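Local coordinates for microcin B17-processing protein McbD (Escherichia coli str. K-12 substr. MG1655, PDB 6GRH), which is needed to process the inactive precursor of the antibiotic peptide microcin B17 into its active form, as a YcaO-family component of the maturation machinery, at residues S237-S242 against Q264-L269. The protein carries 1 engineered substitution. Numbering follows the deposited sequence.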
loop_
_atom_site.group_PDB
_atom_site.type_symbol
_atom_site.label_atom_id
_atom_site.label_comp_id
_atom_site.label_asym_id
_atom_site.label_seq_id
_atom_site.Cartn_x
_atom_site.Cartn_y
_atom_site.Cartn_z
ATOM N N SER E 237 -13.952 -29.561 -32.071
ATOM C CA SER E 237 -12.577 -29.556 -31.551
ATOM C C SER E 237 -11.592 -29.069 -32.617
ATOM O O SER E 237 -11.615 -29.558 -33.742
ATOM C CB SER E 237 -12.158 -30.955 -31.096
ATOM O OG SER E 237 -12.976 -31.411 -30.035
ATOM N N ARG E 238 -10.723 -28.124 -32.253
ATOM C CA ARG E 238 -9.666 -27.653 -33.136
ATOM C C ARG E 238 -8.497 -28.627 -33.188
ATOM O O ARG E 238 -7.855 -28.762 -34.225
ATOM C CB ARG E 238 -9.162 -26.279 -32.696
ATOM C CG ARG E 238 -10.104 -25.126 -33.025
ATOM C CD ARG E 238 -11.103 -24.836 -31.913
ATOM N NE ARG E 238 -11.728 -23.509 -32.081
ATOM C CZ ARG E 238 -12.476 -22.879 -31.172
ATOM N NH1 ARG E 238 -12.720 -23.416 -29.970
ATOM N NH2 ARG E 238 -12.984 -21.684 -31.466
ATOM N N ILE E 239 -8.199 -29.286 -32.074
ATOM C CA ILE E 239 -7.138 -30.279 -32.041
ATOM C C ILE E 239 -7.725 -31.660 -32.298
ATOM O O ILE E 239 -8.464 -32.190 -31.469
ATOM C CB ILE E 239 -6.367 -30.268 -30.705
ATOM C CG1 ILE E 239 -5.841 -28.861 -30.385
ATOM C CG2 ILE E 239 -5.244 -31.294 -30.725
ATOM C CD1 ILE E 239 -4.925 -28.234 -31.424
ATOM N N LYS E 240 -7.383 -32.232 -33.449
ATOM C CA LYS E 240 -7.832 -33.553 -33.829
ATOM C C LYS E 240 -6.848 -34.632 -33.376
ATOM O O LYS E 240 -7.218 -35.809 -33.294
ATOM C CB LYS E 240 -7.981 -33.635 -35.351
ATOM C CG LYS E 240 -8.767 -32.495 -35.999
ATOM C CD LYS E 240 -10.171 -32.365 -35.437
ATOM C CE LYS E 240 -10.972 -31.350 -36.237
ATOM N NZ LYS E 240 -12.341 -31.187 -35.700
ATOM N N TYR E 241 -5.603 -34.228 -33.123
ATOM C CA TYR E 241 -4.510 -35.135 -32.810
ATOM C C TYR E 241 -3.481 -34.411 -31.963
ATOM O O TYR E 241 -3.178 -33.245 -32.219
ATOM C CB TYR E 241 -3.845 -35.667 -34.101
ATOM C CG TYR E 241 -2.478 -36.308 -33.921
ATOM C CD1 TYR E 241 -2.352 -37.588 -33.396
ATOM C CD2 TYR E 241 -1.316 -35.633 -34.275
ATOM C CE1 TYR E 241 -1.108 -38.183 -33.222
ATOM C CE2 TYR E 241 -0.066 -36.207 -34.100
ATOM C CZ TYR E 241 0.039 -37.490 -33.565
ATOM O OH TYR E 241 1.296 -38.079 -33.385
ATOM N N SER E 242 -2.926 -35.105 -30.969
ATOM C CA SER E 242 -1.752 -34.588 -30.269
ATOM C C SER E 242 -0.964 -35.728 -29.668
ATOM O O SER E 242 -1.418 -36.874 -29.648
ATOM C CB SER E 242 -2.159 -33.567 -29.196
ATOM O OG SER E 242 -1.022 -32.859 -28.759
ATOM N N GLN E 264 0.716 -29.542 -23.176
ATOM C CA GLN E 264 1.472 -28.412 -23.685
ATOM C C GLN E 264 1.364 -28.260 -25.206
ATOM O O GLN E 264 1.081 -27.170 -25.692
ATOM C CB GLN E 264 2.940 -28.493 -23.239
ATOM C CG GLN E 264 3.685 -27.220 -23.612
ATOM C CD GLN E 264 5.132 -27.159 -23.154
ATOM O OE1 GLN E 264 5.649 -26.068 -22.915
ATOM N NE2 GLN E 264 5.800 -28.303 -23.071
ATOM N N SER E 265 1.563 -29.336 -25.971
ATOM C CA SER E 265 1.460 -29.232 -27.436
ATOM C C SER E 265 0.039 -28.982 -27.855
ATOM O O SER E 265 -0.197 -28.233 -28.757
ATOM C CB SER E 265 1.962 -30.495 -28.126
ATOM O OG SER E 265 3.334 -30.656 -27.828
ATOM N N TYR E 266 -0.906 -29.629 -27.184
ATOM C CA TYR E 266 -2.334 -29.444 -27.466
ATOM C C TYR E 266 -2.725 -27.979 -27.298
ATOM O O TYR E 266 -3.334 -27.387 -28.202
ATOM C CB TYR E 266 -3.132 -30.303 -26.496
ATOM C CG TYR E 266 -4.627 -30.307 -26.632
ATOM C CD1 TYR E 266 -5.396 -29.214 -26.243
ATOM C CD2 TYR E 266 -5.284 -31.443 -27.058
ATOM C CE1 TYR E 266 -6.779 -29.231 -26.345
ATOM C CE2 TYR E 266 -6.664 -31.478 -27.153
ATOM C CZ TYR E 266 -7.405 -30.369 -26.794
ATOM O OH TYR E 266 -8.763 -30.396 -26.868
ATOM N N ILE E 267 -2.388 -27.394 -26.146
ATOM C CA ILE E 267 -2.846 -26.046 -25.854
ATOM C C ILE E 267 -2.128 -24.965 -26.678
ATOM O O ILE E 267 -2.774 -23.993 -27.083
ATOM C CB ILE E 267 -2.839 -25.742 -24.331
ATOM C CG1 ILE E 267 -3.838 -24.635 -24.023
ATOM C CG2 ILE E 267 -1.450 -25.398 -23.825
ATOM C CD1 ILE E 267 -5.271 -25.034 -24.277
ATOM N N CYS E 268 -0.830 -25.136 -26.955
ATOM C CA CYS E 268 -0.112 -24.170 -27.811
ATOM C C CYS E 268 -0.703 -24.112 -29.205
ATOM O O CYS E 268 -0.992 -23.032 -29.717
ATOM C CB CYS E 268 1.383 -24.466 -27.880
ATOM S SG CYS E 268 2.186 -24.094 -26.291
ATOM N N LEU E 269 -0.921 -25.277 -29.815
ATOM C CA LEU E 269 -1.563 -25.298 -31.124
ATOM C C LEU E 269 -3.014 -24.815 -31.059
ATOM O O LEU E 269 -3.437 -24.054 -31.919
ATOM C CB LEU E 269 -1.475 -26.675 -31.770
ATOM C CG LEU E 269 -2.038 -26.802 -33.184
ATOM C CD1 LEU E 269 -1.582 -25.694 -34.127
ATOM C CD2 LEU E 269 -1.616 -28.160 -33.717
HETATM O O HOH W 1 -9.705 -31.844 -29.067
#
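Ile239 lies over one face of the Tyr266 ring. Its CG1 stands 4.0 Å from the ring centroid and 2° off the normal, a CH-pi contact over the centre, while CG2 lies over the same face, displaced toward the CD2–CE2 side, 3.7 Å from Tyr266 CD2. Both branches are aimed by chi1 of -54°, which sets CG1 opposite the carbonyl carbon and CG2 opposite the backbone N. Beyond the ring, Ile239 CD1 reaches Leu269 CG at 3.7 Å, one helical turn further on. Tyr266 has CG anti to its own N (chi1 -178°), which carries the phenol along the 237-242 loop until one water joins the two segments: it donates to Ile239 O at 2.7 Å and to Tyr266 OH at 2.8 Å. That hydroxyl also hydrogen-bonds Gly65 O of a neighbouring McbC chain, whose Phe66 stacks on the ring, so the tyrosine serves the subunit interface as well. At the other end Ser242 OG packs 3.9 Å from Ser265 CB. No direct hydrogen bond crosses the contact, which is mainly apolar and buried. It seats the start of strand 241-248, an outermost strand of its five-stranded mixed sheet within this chain, and the loop before it against helix 251-275, which follows that strand.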